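Local coordinates for acyl-CoA synthetase (AMP-forming)/AMP-acid ligase II-like protein (Dyadobacter fermentans, PDB 4GS5) that probably activates carboxylic acids with ATP as an AMP-forming ligase, perhaps joining medium-chain fatty acids to coenzyme A, at residues T56-Q61 and V224-T229; L82-V87 and V127-M132; D148-V153 and L171-Y176; G216-S221 and D234-H239; A281-W286 and I343-T348. All blocks are in the same frame, centred on the assembly; numbering follows the deposited sequence.

Contact 1: T56-Q61 and V224-T229; sequences TVTRAQ and VTNGQT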
# COMPACT_ATOMS: atom_id res chain seq x y z
N THR A 56 9.15 16.83 8.72
CA THR A 56 10.58 16.84 8.99
C THR A 56 11.08 15.44 9.26
O THR A 56 10.42 14.64 9.94
CB THR A 56 10.99 17.85 10.11
OG1 THR A 56 10.98 17.21 11.39
CG2 THR A 56 10.05 19.05 10.12
N VAL A 57 12.23 15.12 8.68
CA VAL A 57 12.82 13.79 8.86
C VAL A 57 14.28 13.96 9.19
O VAL A 57 14.93 14.90 8.72
CB VAL A 57 12.68 12.95 7.59
CG1 VAL A 57 11.21 12.68 7.30
CG2 VAL A 57 13.36 13.66 6.42
N THR A 58 14.81 13.06 10.01
CA THR A 58 16.19 13.22 10.45
C THR A 58 17.12 12.64 9.39
O THR A 58 16.70 11.86 8.53
CB THR A 58 16.47 12.53 11.80
OG1 THR A 58 16.45 11.10 11.66
CG2 THR A 58 15.43 12.95 12.84
N ARG A 59 18.38 13.06 9.44
CA ARG A 59 19.41 12.48 8.58
C ARG A 59 19.52 10.97 8.82
O ARG A 59 19.61 10.17 7.87
CB ARG A 59 20.77 13.14 8.86
CG ARG A 59 21.83 12.70 7.90
CD ARG A 59 23.23 13.11 8.32
NE ARG A 59 24.15 12.90 7.20
CZ ARG A 59 24.32 13.77 6.21
NH1 ARG A 59 23.66 14.93 6.22
NH2 ARG A 59 25.15 13.49 5.22
N ALA A 60 19.49 10.58 10.09
CA ALA A 60 19.64 9.18 10.46
C ALA A 60 18.56 8.30 9.83
O ALA A 60 18.82 7.16 9.39
CB ALA A 60 19.65 9.03 11.99
N GLN A 61 17.34 8.84 9.80
CA GLN A 61 16.18 8.17 9.20
C GLN A 61 16.41 7.89 7.72
O GLN A 61 16.21 6.78 7.25
CB GLN A 61 14.94 9.07 9.30
CG GLN A 61 14.22 9.01 10.61
CD GLN A 61 12.93 9.80 10.59
OE1 GLN A 61 12.94 11.01 10.75
NE2 GLN A 61 11.81 9.11 10.40
N VAL A 224 14.54 3.65 10.86
CA VAL A 224 13.72 4.52 10.00
C VAL A 224 12.57 5.21 10.74
O VAL A 224 12.04 6.22 10.27
CB VAL A 224 13.17 3.83 8.72
CG1 VAL A 224 14.30 3.51 7.76
CG2 VAL A 224 12.32 2.60 9.06
N THR A 225 12.19 4.69 11.90
CA THR A 225 11.17 5.33 12.74
C THR A 225 11.72 6.02 14.00
O THR A 225 10.96 6.35 14.91
CB THR A 225 10.07 4.34 13.17
OG1 THR A 225 10.62 3.33 14.03
CG2 THR A 225 9.42 3.69 11.95
N ASN A 226 13.04 6.22 14.05
CA ASN A 226 13.67 6.76 15.24
C ASN A 226 13.41 5.85 16.45
O ASN A 226 13.29 6.32 17.58
CB ASN A 226 13.21 8.19 15.51
CG ASN A 226 13.19 9.04 14.24
OD1 ASN A 226 14.18 9.11 13.51
ND2 ASN A 226 12.05 9.67 13.96
N GLY A 227 13.31 4.56 16.17
CA GLY A 227 13.15 3.54 17.19
C GLY A 227 11.77 3.51 17.84
O GLY A 227 11.53 2.71 18.74
N GLN A 228 10.88 4.38 17.39
CA GLN A 228 9.52 4.41 17.91
C GLN A 228 8.65 3.46 17.11
O GLN A 228 8.74 3.41 15.88
CB GLN A 228 8.95 5.82 17.87
CG GLN A 228 9.40 6.72 19.01
CD GLN A 228 8.40 7.82 19.27
OE1 GLN A 228 7.53 8.10 18.43
NE2 GLN A 228 8.50 8.46 20.43
N THR A 229 7.79 2.70 17.78
CA THR A 229 6.98 1.74 17.05
C THR A 229 5.77 2.44 16.44
O THR A 229 5.14 3.30 17.08
CB THR A 229 6.56 0.53 17.90
OG1 THR A 229 5.37 0.84 18.63
CG2 THR A 229 7.67 0.15 18.88
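The carbonyl oxygen of Val-224 receives a nearly straight hydrogen bond from Gln-61 NE2 (2.9 Å, 172° at the hydrogen); the oxygen sits almost in the plane of the glutamine amide, while NE2 is tilted from the Val-224 carbonyl plane. The amide's other end belongs to a capping box at the start of helix 59-72: Gln-61 OE1 accepts from Thr-58 N at 2.9 Å, and Thr-58 OG1 accepts from Gln-61 N at 3.1 Å. The Gln-61 chain is extended beyond CG (chi2 -174°), which carries the amide out to the loop between strands 217-221 and 230-238, and with both ends engaged its rotation is fixed. Cut back to alanine, Gln-61 would lose its amide, which would probably leave Thr-58 N and Val-224 O without their mates. The loop makes a type I' turn from Thr-225 to Gln-228, with Asn-226 at positive phi. The Asn-226 amide lies across that of Gln-61, their planes 67° apart, without a hydrogen bond between them; Asn-226 ND2 comes 3.5 Å from Gln-61 CD. Val-224 also packs on Ala-64 and Met-68 along the helix, and its CG1 lies 3.8 Å from the backbone O of Gln-61.

Contact 2: L82-V87 and V127-M132; sequences LVCLNV and VAMVPM. With EDO (1,2-ethanediol), chain B.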
# COMPACT_ATOMS: atom_id res chain seq x y z
N LEU A 82 17.56 5.70 -12.62
CA LEU A 82 16.74 6.74 -13.24
C LEU A 82 15.79 7.33 -12.19
O LEU A 82 15.05 6.61 -11.53
CB LEU A 82 15.93 6.16 -14.41
CG LEU A 82 14.86 7.08 -15.04
CD1 LEU A 82 15.51 8.17 -15.88
CD2 LEU A 82 13.94 6.26 -15.91
N VAL A 83 15.84 8.65 -12.03
CA VAL A 83 14.98 9.33 -11.06
C VAL A 83 13.82 10.01 -11.79
O VAL A 83 14.00 11.08 -12.37
CB VAL A 83 15.78 10.41 -10.29
CG1 VAL A 83 14.90 11.09 -9.23
CG2 VAL A 83 17.02 9.80 -9.66
N CYS A 84 12.64 9.38 -11.77
CA CYS A 84 11.47 9.87 -12.51
C CYS A 84 10.29 10.12 -11.59
O CYS A 84 9.17 10.30 -12.05
CB CYS A 84 11.06 8.87 -13.60
SG CYS A 84 10.72 7.18 -12.98
N LEU A 85 10.56 10.12 -10.29
CA LEU A 85 9.58 10.52 -9.30
C LEU A 85 9.84 11.98 -8.95
O LEU A 85 10.98 12.45 -8.98
CB LEU A 85 9.71 9.64 -8.07
CG LEU A 85 9.36 8.19 -8.37
CD1 LEU A 85 9.80 7.28 -7.25
CD2 LEU A 85 7.87 8.10 -8.62
N ASN A 86 8.77 12.70 -8.63
CA ASN A 86 8.82 14.13 -8.39
C ASN A 86 9.76 14.45 -7.23
O ASN A 86 9.49 14.07 -6.10
CB ASN A 86 7.41 14.66 -8.12
CG ASN A 86 7.31 16.16 -8.30
OD1 ASN A 86 8.14 16.92 -7.81
ND2 ASN A 86 6.28 16.61 -9.03
N VAL A 87 10.87 15.13 -7.52
CA VAL A 87 11.85 15.44 -6.48
C VAL A 87 11.38 16.63 -5.64
O VAL A 87 12.05 17.04 -4.70
CB VAL A 87 13.25 15.74 -7.04
CG1 VAL A 87 13.90 14.47 -7.57
CG2 VAL A 87 13.19 16.83 -8.11
N VAL A 127 15.21 1.58 -11.26
CA VAL A 127 14.31 2.72 -11.31
C VAL A 127 13.18 2.52 -10.32
O VAL A 127 12.67 1.40 -10.19
CB VAL A 127 13.72 2.93 -12.71
CG1 VAL A 127 12.98 1.69 -13.16
CG2 VAL A 127 12.80 4.17 -12.73
N ALA A 128 12.78 3.59 -9.63
CA ALA A 128 11.58 3.52 -8.80
C ALA A 128 10.50 4.33 -9.48
O ALA A 128 10.76 5.41 -9.99
CB ALA A 128 11.84 4.04 -7.39
N MSE A 129 9.28 3.81 -9.52
CA MSE A 129 8.22 4.52 -10.20
C MSE A 129 6.86 4.10 -9.67
O MSE A 129 6.78 3.21 -8.82
CB MSE A 129 8.32 4.31 -11.72
CG MSE A 129 8.07 2.90 -12.21
SE MSE A 129 8.32 2.74 -14.17
CE MSE A 129 10.12 3.42 -14.31
N VAL A 130 5.81 4.79 -10.11
CA VAL A 130 4.46 4.38 -9.73
C VAL A 130 3.94 3.46 -10.81
O VAL A 130 4.45 3.46 -11.93
CB VAL A 130 3.49 5.57 -9.50
CG1 VAL A 130 3.97 6.43 -8.33
CG2 VAL A 130 3.31 6.40 -10.77
N PRO A 131 2.95 2.62 -10.47
CA PRO A 131 2.45 1.59 -11.38
C PRO A 131 1.98 2.16 -12.71
O PRO A 131 2.22 1.55 -13.76
CB PRO A 131 1.25 1.00 -10.62
CG PRO A 131 1.65 1.16 -9.17
CD PRO A 131 2.38 2.50 -9.12
N MSE A 132 1.31 3.32 -12.69
CA MSE A 132 0.86 3.93 -13.92
C MSE A 132 2.02 4.27 -14.85
O MSE A 132 1.87 4.26 -16.08
CB MSE A 132 0.06 5.20 -13.62
CG MSE A 132 -0.89 5.53 -14.72
SE MSE A 132 -2.18 6.84 -14.15
CE MSE A 132 -3.52 5.69 -13.32
C1 EDO B . -2.12 3.66 -9.71
O1 EDO B . -2.36 3.11 -11.01
C2 EDO B . -0.62 3.80 -9.44
O2 EDO B . 0.01 4.75 -10.31
O HOH W 1 12.82 7.13 -9.86
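Leu-85 drapes its two methyls over the backbone at the end of strand 126-129. Its CD1 lies 3.5 Å from Ala-128 O and also touches the Ala-128 methyl, while CD2 rests on Met-129 CA at 3.9 Å and approaches Val-130. With CG anti to the carbonyl carbon (chi1 -65°), the branch is laid alongside the opposite chain. With a serine here both methyls would be gone, which is likely to open a gap over the Ala-128 and Met-129 backbone and leave the loop less firmly seated there. Cys-84, the residue before, puts its sulfur between three groups: SG lies 3.7 Å from Val-127 CG2, 3.9 Å from Met-129 CB and close to the Ala-128 carbonyl. Met-129 is present as selenomethionine. Further back, Leu-82 and Val-127 lie side by side and point the same way, CD2 of Leu-82 being 4.0 Å from CG2 of Val-127.

No direct hydrogen bond joins the two segments; one water bridges them instead. It donates to Leu-82 O and to Ala-128 O (2.7 Å) and accepts from Cys-84 N (3.0 Å), satisfying three backbone groups where the chains move apart. Just beyond, Gln-133 makes a second link, its NE2 donating to Cys-84 O and its OE1 accepting from Val-130 N. At the start of helix 131-139, Met-132 N donates to a 1,2-ethanediol, probably from the crystallisation liquor. Parallel strands 80-83 and 126-129 thus lie side by side, the second followed at once by helix 131-139, consistent with the alpha/beta architecture of the AMP-binding family.

Contact 3: D148-V153 and L171-Y176; sequences DRLGKV and LAMPVY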
# COMPACT_ATOMS: atom_id res chain seq x y z
N ASP A 148 12.70 -3.31 -20.67
CA ASP A 148 13.74 -4.02 -19.93
C ASP A 148 15.01 -3.17 -19.66
O ASP A 148 15.78 -3.47 -18.76
CB ASP A 148 14.05 -5.37 -20.59
CG ASP A 148 12.95 -6.40 -20.33
OD1 ASP A 148 12.09 -6.16 -19.45
OD2 ASP A 148 12.93 -7.46 -20.99
N ARG A 149 15.17 -2.08 -20.41
CA ARG A 149 16.28 -1.16 -20.17
C ARG A 149 16.17 -0.49 -18.79
O ARG A 149 17.09 0.20 -18.35
CB ARG A 149 16.34 -0.10 -21.27
CG ARG A 149 17.25 -0.45 -22.46
CD ARG A 149 16.77 -1.67 -23.23
NE ARG A 149 17.20 -1.63 -24.63
CZ ARG A 149 16.46 -2.05 -25.65
NH1 ARG A 149 16.92 -1.98 -26.89
NH2 ARG A 149 15.25 -2.55 -25.42
N LEU A 150 15.04 -0.69 -18.12
CA LEU A 150 14.89 -0.21 -16.74
C LEU A 150 15.76 -1.01 -15.76
O LEU A 150 16.06 -0.52 -14.66
CB LEU A 150 13.43 -0.26 -16.30
CG LEU A 150 12.45 0.64 -17.05
CD1 LEU A 150 11.01 0.36 -16.62
CD2 LEU A 150 12.78 2.11 -16.85
N GLY A 151 16.18 -2.22 -16.16
CA GLY A 151 17.01 -3.07 -15.30
C GLY A 151 16.24 -3.80 -14.21
O GLY A 151 16.04 -5.03 -14.26
N LYS A 152 15.80 -3.06 -13.20
CA LYS A 152 14.99 -3.65 -12.14
C LYS A 152 14.10 -2.55 -11.56
O LYS A 152 14.55 -1.43 -11.36
CB LYS A 152 15.88 -4.37 -11.11
CG LYS A 152 15.89 -3.86 -9.70
CD LYS A 152 16.49 -4.89 -8.70
CE LYS A 152 17.59 -5.75 -9.28
NZ LYS A 152 18.34 -6.45 -8.18
N VAL A 153 12.82 -2.87 -11.36
CA VAL A 153 11.83 -1.84 -11.06
C VAL A 153 11.24 -1.98 -9.66
O VAL A 153 10.78 -3.07 -9.27
CB VAL A 153 10.67 -1.90 -12.07
CG1 VAL A 153 9.61 -0.86 -11.72
CG2 VAL A 153 11.17 -1.68 -13.49
N LEU A 171 7.36 -10.20 -17.83
CA LEU A 171 8.60 -9.47 -18.06
C LEU A 171 9.81 -10.24 -17.53
O LEU A 171 9.81 -10.67 -16.39
CB LEU A 171 8.55 -8.09 -17.40
CG LEU A 171 7.50 -7.10 -17.89
CD1 LEU A 171 7.54 -5.80 -17.06
CD2 LEU A 171 7.72 -6.80 -19.36
N ALA A 172 10.82 -10.40 -18.37
CA ALA A 172 12.09 -10.98 -17.95
C ALA A 172 12.95 -9.95 -17.23
O ALA A 172 14.08 -9.66 -17.65
CB ALA A 172 12.84 -11.54 -19.18
N MSE A 173 12.41 -9.42 -16.14
CA MSE A 173 13.04 -8.34 -15.38
C MSE A 173 12.46 -8.29 -13.98
O MSE A 173 11.24 -8.30 -13.83
CB MSE A 173 12.78 -6.99 -16.06
CG MSE A 173 13.11 -5.82 -15.17
SE MSE A 173 13.00 -4.09 -16.06
CE MSE A 173 11.08 -4.09 -16.41
N PRO A 174 13.31 -8.21 -12.94
CA PRO A 174 12.82 -8.19 -11.56
C PRO A 174 11.97 -6.96 -11.27
O PRO A 174 12.45 -5.85 -11.44
CB PRO A 174 14.11 -8.13 -10.71
CG PRO A 174 15.21 -8.45 -11.62
CD PRO A 174 14.78 -8.13 -13.01
N VAL A 175 10.72 -7.17 -10.83
CA VAL A 175 9.83 -6.09 -10.44
C VAL A 175 9.30 -6.34 -9.02
O VAL A 175 8.86 -7.46 -8.70
CB VAL A 175 8.64 -5.97 -11.42
CG1 VAL A 175 7.74 -4.84 -11.02
CG2 VAL A 175 9.15 -5.75 -12.86
N TYR A 176 9.35 -5.31 -8.18
CA TYR A 176 8.95 -5.41 -6.79
C TYR A 176 7.96 -4.31 -6.50
O TYR A 176 7.90 -3.34 -7.26
CB TYR A 176 10.16 -5.22 -5.86
CG TYR A 176 11.24 -6.23 -6.08
CD1 TYR A 176 11.24 -7.44 -5.39
CD2 TYR A 176 12.26 -5.99 -6.99
CE1 TYR A 176 12.25 -8.38 -5.60
CE2 TYR A 176 13.26 -6.91 -7.20
CZ TYR A 176 13.25 -8.09 -6.51
OH TYR A 176 14.26 -9.00 -6.73
O HOH W 2 10.91 -9.09 -20.90
O HOH W 3 16.86 -7.87 -6.30
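The Tyr-176 ring meets segment 148-153 at its edge, where the Val-153 carbonyl oxygen sits near the ring plane, while Lys-152 CD approaches the ring obliquely, 4.1 Å from CE2. A water ties the polar ends of this pair together, 2.8 Å from Lys-152 NZ and 2.9 Å from Tyr-176 OH; the ammonium is also bound by the carbonyl of Leu-73. Backbone bonds set this register: Val-153 N donates to Pro-174 O (3.0 Å) and Tyr-176 N to Val-153 O (2.9 Å), on the two sides of a parallel pairing of Val-153 with Val-175.

Met-173, present as selenomethionine, packs beside this pairing. Its CG lies 3.2 Å from Gly-151 O, and a bend at chi3 (65°) turns CE back onto CG2 of Val-153 at 3.8 Å, with SE passing near Leu-150 CB. Asp-148 OD1 nears Met-173 CB, and OD2 reaches Ala-172 N, at the centre of an inverse gamma turn, through a second water. The parallel strands 153-155 and 175-180, connected through helix 162-169, form a beta-alpha-beta crossover consistent with the alpha/beta domain of the AMP-binding family.

Contact 4: G216-S221 and D234-H239; sequences GCLHIS and DLVEIH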
# COMPACT_ATOMS: atom_id res chain seq x y z
N GLY A 216 -4.44 -7.98 15.87
CA GLY A 216 -3.79 -8.64 14.76
C GLY A 216 -3.29 -7.66 13.71
O GLY A 216 -3.02 -8.05 12.57
N CYS A 217 -3.17 -6.38 14.07
CA CYS A 217 -2.71 -5.34 13.14
C CYS A 217 -1.20 -5.09 13.24
O CYS A 217 -0.64 -5.01 14.33
CB CYS A 217 -3.45 -4.02 13.40
SG CYS A 217 -5.20 -3.99 12.96
N LEU A 218 -0.58 -4.89 12.09
CA LEU A 218 0.87 -4.76 12.01
C LEU A 218 1.39 -3.52 12.72
O LEU A 218 0.87 -2.40 12.54
CB LEU A 218 1.30 -4.71 10.54
CG LEU A 218 2.80 -4.62 10.23
CD1 LEU A 218 3.54 -5.86 10.73
CD2 LEU A 218 3.00 -4.47 8.72
N HIS A 219 2.42 -3.71 13.53
CA HIS A 219 3.23 -2.56 13.94
C HIS A 219 4.70 -2.77 13.56
O HIS A 219 5.19 -3.90 13.51
CB HIS A 219 3.08 -2.27 15.43
CG HIS A 219 3.52 -3.39 16.31
ND1 HIS A 219 4.85 -3.75 16.45
CD2 HIS A 219 2.81 -4.25 17.08
CE1 HIS A 219 4.93 -4.77 17.28
NE2 HIS A 219 3.71 -5.09 17.69
N ILE A 220 5.39 -1.67 13.26
CA ILE A 220 6.79 -1.76 12.89
C ILE A 220 7.62 -0.69 13.59
O ILE A 220 7.09 0.35 14.01
CB ILE A 220 7.01 -1.68 11.34
CG1 ILE A 220 6.53 -0.35 10.78
CG2 ILE A 220 6.33 -2.86 10.61
CD1 ILE A 220 5.02 -0.27 10.56
N SER A 221 8.92 -0.96 13.72
CA SER A 221 9.85 -0.01 14.30
C SER A 221 11.25 -0.30 13.78
O SER A 221 11.53 -1.42 13.35
CB SER A 221 9.81 -0.07 15.84
OG SER A 221 10.41 -1.26 16.32
N ASP A 234 -3.60 -2.05 9.61
CA ASP A 234 -3.63 -3.18 8.67
C ASP A 234 -3.64 -4.53 9.38
O ASP A 234 -2.65 -4.92 10.00
CB ASP A 234 -2.43 -3.14 7.72
CG ASP A 234 -2.48 -1.96 6.75
OD1 ASP A 234 -3.58 -1.53 6.37
OD2 ASP A 234 -1.40 -1.47 6.38
N LEU A 235 -4.76 -5.24 9.28
CA LEU A 235 -4.83 -6.64 9.68
C LEU A 235 -3.91 -7.50 8.80
O LEU A 235 -4.03 -7.50 7.57
CB LEU A 235 -6.28 -7.12 9.52
CG LEU A 235 -6.86 -8.19 10.42
CD1 LEU A 235 -6.94 -7.69 11.86
CD2 LEU A 235 -8.25 -8.57 9.90
N VAL A 236 -3.02 -8.26 9.42
CA VAL A 236 -2.04 -9.05 8.68
C VAL A 236 -1.87 -10.44 9.28
O VAL A 236 -2.24 -10.69 10.41
CB VAL A 236 -0.64 -8.35 8.63
CG1 VAL A 236 -0.77 -6.91 8.05
CG2 VAL A 236 0.01 -8.31 10.01
N GLU A 237 -1.28 -11.34 8.51
CA GLU A 237 -0.78 -12.57 9.09
C GLU A 237 0.70 -12.62 8.82
O GLU A 237 1.13 -12.58 7.67
CB GLU A 237 -1.47 -13.78 8.45
CG GLU A 237 -2.84 -14.07 9.03
CD GLU A 237 -2.76 -14.84 10.34
OE1 GLU A 237 -1.64 -15.21 10.76
OE2 GLU A 237 -3.83 -15.08 10.94
N ILE A 238 1.49 -12.68 9.89
CA ILE A 238 2.94 -12.80 9.75
C ILE A 238 3.37 -14.25 9.48
O ILE A 238 2.82 -15.18 10.06
CB ILE A 238 3.68 -12.17 10.97
CG1 ILE A 238 3.48 -10.64 10.95
CG2 ILE A 238 5.17 -12.50 10.95
CD1 ILE A 238 4.01 -9.92 12.15
N HIS A 239 4.32 -14.43 8.57
CA HIS A 239 4.88 -15.75 8.27
C HIS A 239 6.41 -15.64 8.21
O HIS A 239 6.97 -15.20 7.19
CB HIS A 239 4.39 -16.23 6.90
CG HIS A 239 2.91 -16.41 6.81
ND1 HIS A 239 2.08 -15.47 6.24
CD2 HIS A 239 2.11 -17.43 7.21
CE1 HIS A 239 0.83 -15.90 6.30
NE2 HIS A 239 0.83 -17.08 6.89
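Two backbone hydrogen bonds hold the segments together: Leu-218 N donates to Asp-234 O (2.9 Å), and Val-236 N donates almost straight to Gly-216 O over 3.2 Å. They flank Cys-217 and Leu-235, a non-hydrogen-bonded antiparallel pair at the open end of the beta hairpin formed by strands 217-221 and 230-238, away from its connecting loop. The two short strand segments run at 87° to each other, so the chains meet at one corner and then diverge. Cys-217 CA adds a CA-H...O contact to the same Asp-234 oxygen (3.2 Å), which is therefore approached by two groups. The Asp-234 carboxylate has its main partner elsewhere, the hydroxyl of Tyr-179.

Gly-216 suits the tight corner: its backbone angles (phi 89°) would jam a beta carbon against the preceding carbonyl oxygen, and such an atom would also lie close to Leu-235 CD1. Packing lies on both sides of the bonded backbone. Cys-217 SG faces Leu-235 CD1 at 4.2 Å, and the pair also adjoins Ala-249. Leu-218 CB sits against both methyls of Val-236, 3.9 Å from CG1 and from CG2, with Phe-243 packing against both residues. Leu-218 holds CG anti to the backbone N (chi1 -178°), and from there its CD1 comes within 4.3 Å of Ile-238 CD1.

Contact 5: A281-W286 and I343-T348; sequences AFFCWW and IDKRAT. With EDO (1,2-ethanediol), chain P.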
# COMPACT_ATOMS: atom_id res chain seq x y z
N ALA A 281 -33.56 -2.15 5.67
CA ALA A 281 -32.11 -2.01 5.76
C ALA A 281 -31.60 -3.22 6.54
O ALA A 281 -32.35 -3.86 7.28
CB ALA A 281 -31.74 -0.71 6.44
N PHE A 282 -30.32 -3.54 6.39
CA PHE A 282 -29.74 -4.65 7.12
C PHE A 282 -28.23 -4.48 7.17
O PHE A 282 -27.64 -3.71 6.40
CB PHE A 282 -30.05 -5.97 6.40
CG PHE A 282 -29.24 -6.16 5.14
CD1 PHE A 282 -28.04 -6.86 5.17
CD2 PHE A 282 -29.65 -5.58 3.94
CE1 PHE A 282 -27.27 -7.01 4.01
CE2 PHE A 282 -28.88 -5.73 2.78
CZ PHE A 282 -27.69 -6.45 2.82
N PHE A 283 -27.59 -5.21 8.08
CA PHE A 283 -26.14 -5.33 8.04
C PHE A 283 -25.73 -6.63 8.71
O PHE A 283 -26.34 -7.06 9.71
CB PHE A 283 -25.43 -4.12 8.67
CG PHE A 283 -25.77 -3.88 10.12
CD1 PHE A 283 -25.02 -4.47 11.14
CD2 PHE A 283 -26.85 -3.08 10.47
CE1 PHE A 283 -25.32 -4.26 12.47
CE2 PHE A 283 -27.17 -2.87 11.81
CZ PHE A 283 -26.41 -3.45 12.81
N CYS A 284 -24.73 -7.28 8.14
CA CYS A 284 -24.12 -8.42 8.80
C CYS A 284 -23.28 -7.92 9.96
O CYS A 284 -22.71 -6.83 9.91
CB CYS A 284 -23.26 -9.21 7.81
SG CYS A 284 -24.26 -10.20 6.72
N TRP A 285 -23.22 -8.73 11.01
CA TRP A 285 -22.43 -8.39 12.17
C TRP A 285 -21.97 -9.70 12.81
O TRP A 285 -21.99 -10.75 12.16
CB TRP A 285 -23.26 -7.56 13.15
CG TRP A 285 -22.44 -6.74 14.10
CD1 TRP A 285 -22.46 -6.80 15.47
CD2 TRP A 285 -21.51 -5.71 13.76
NE1 TRP A 285 -21.59 -5.88 15.99
CE2 TRP A 285 -20.99 -5.19 14.97
CE3 TRP A 285 -21.07 -5.16 12.55
CZ2 TRP A 285 -20.05 -4.16 15.00
CZ3 TRP A 285 -20.13 -4.13 12.59
CH2 TRP A 285 -19.63 -3.64 13.80
N TRP A 286 -21.53 -9.64 14.06
CA TRP A 286 -21.02 -10.85 14.70
C TRP A 286 -21.20 -10.78 16.20
O TRP A 286 -21.45 -9.71 16.77
CB TRP A 286 -19.55 -11.05 14.38
CG TRP A 286 -18.72 -9.94 14.92
CD1 TRP A 286 -18.45 -8.74 14.31
CD2 TRP A 286 -18.05 -9.90 16.19
NE1 TRP A 286 -17.66 -7.97 15.12
CE2 TRP A 286 -17.40 -8.65 16.28
CE3 TRP A 286 -17.95 -10.80 17.26
CZ2 TRP A 286 -16.65 -8.27 17.40
CZ3 TRP A 286 -17.21 -10.43 18.37
CH2 TRP A 286 -16.57 -9.17 18.43
N ILE A 343 -25.46 4.33 9.97
CA ILE A 343 -25.81 3.30 10.93
C ILE A 343 -24.67 3.15 11.93
O ILE A 343 -23.53 2.89 11.56
CB ILE A 343 -26.05 1.94 10.23
CG1 ILE A 343 -27.21 2.04 9.25
CG2 ILE A 343 -26.33 0.83 11.27
CD1 ILE A 343 -27.28 0.89 8.27
N ASP A 344 -24.97 3.35 13.21
CA ASP A 344 -24.03 2.96 14.24
C ASP A 344 -24.29 1.48 14.50
O ASP A 344 -25.19 1.13 15.26
CB ASP A 344 -24.25 3.76 15.52
CG ASP A 344 -23.13 3.57 16.53
OD1 ASP A 344 -22.51 2.48 16.56
OD2 ASP A 344 -22.88 4.51 17.31
N LYS A 345 -23.51 0.62 13.85
CA LYS A 345 -23.75 -0.82 13.94
C LYS A 345 -23.49 -1.35 15.34
O LYS A 345 -24.30 -2.09 15.89
CB LYS A 345 -22.91 -1.57 12.91
CG LYS A 345 -23.28 -1.20 11.49
CD LYS A 345 -22.41 -1.91 10.47
CE LYS A 345 -22.68 -1.36 9.07
NZ LYS A 345 -21.73 -1.92 8.08
N ARG A 346 -22.36 -0.95 15.92
CA ARG A 346 -22.01 -1.33 17.28
C ARG A 346 -23.09 -0.94 18.30
O ARG A 346 -23.49 -1.76 19.13
CB ARG A 346 -20.65 -0.72 17.65
CG ARG A 346 -20.20 -0.98 19.08
CD ARG A 346 -18.68 -0.99 19.15
NE ARG A 346 -18.14 -2.09 18.36
CZ ARG A 346 -17.86 -3.30 18.85
NH1 ARG A 346 -17.38 -4.25 18.06
NH2 ARG A 346 -18.04 -3.54 20.14
N ALA A 347 -23.57 0.30 18.23
CA ALA A 347 -24.60 0.76 19.17
C ALA A 347 -25.91 0.02 18.93
O ALA A 347 -26.59 -0.40 19.87
CB ALA A 347 -24.81 2.26 19.05
N THR A 348 -26.26 -0.15 17.65
CA THR A 348 -27.44 -0.91 17.26
C THR A 348 -27.41 -2.31 17.87
O THR A 348 -28.42 -2.80 18.37
CB THR A 348 -27.57 -1.02 15.72
OG1 THR A 348 -27.82 0.28 15.17
CG2 THR A 348 -28.73 -1.94 15.34
C1 EDO P . -28.06 -0.65 3.87
O1 EDO P . -28.86 -1.83 4.07
C2 EDO P . -28.69 0.56 4.53
O2 EDO P . -29.91 0.82 3.85
O HOH W 4 -21.86 -5.19 7.98
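The extended aliphatic chain of Lys-345 lies against two aromatic rings, in the angle between them, and makes a CH-pi contact with each. CG stands over the middle of the Phe-283 ring, 3.7 Å from its centroid and 12° off the normal, and CB lies 4.0 Å from the centroid of the six-membered ring of Trp-285. Two more groups come to Phe-283: the Thr-348 methyl, with CG2 3.8 Å from CZ in the ring plane, and Ile-343, whose CG2 approaches CE2 obliquely. On the face of Trp-285 away from Lys-345 lies Trp-286 CD1. The poorly ordered Arg-346 brings NH1 loosely near CZ2 of each tryptophan, 4.1 Å away.

These groups form the interface of helix 345-351 with strand 282-289, the outer strand of a small mixed sheet in the C-terminal region; helix 262-276 covers the sheet's other face. The sequence of 343-348 resembles the end of the A10 motif near the C-terminus of acyl-adenylate-forming ligases. Beyond the rings, Lys-345 NZ meets a water 3.3 Å away that donates to Cys-284 O.

The helix start is held by Asp-344 at the N-cap, where OD1 accepts from Ala-347 N (2.9 Å), met from above the carboxylate plane. Its carbonyl oxygen takes Thr-348 N and Thr-348 OG1 from opposite faces, and the same hydroxyl bonds to Ala-336 N, which pins the threonine whose methyl meets Phe-283.

In the fold
Contacts 2 and 3 are neighbours in the alpha/beta part of the chain, their centres 13 Å apart: Val-127 N lies 3.1 Å from Lys-152 O, a probable hydrogen bond, and Val-127 packs on Leu-150 and Val-153. Both are nested within the long chain loop closed by contact 1, which stays clear of them, about 12 Å from contact 2 and 17 Å from contact 3 at the nearest atoms. Contact 1 instead touches contact 4, where Thr-229 CA meets Ser-221 CB at 3.6 Å; hairpin and turn are continuous there. Contact 5 stands apart in the C-terminal region, its nearest atoms about 11 Å from contact 4 and 33 Å from contact 3.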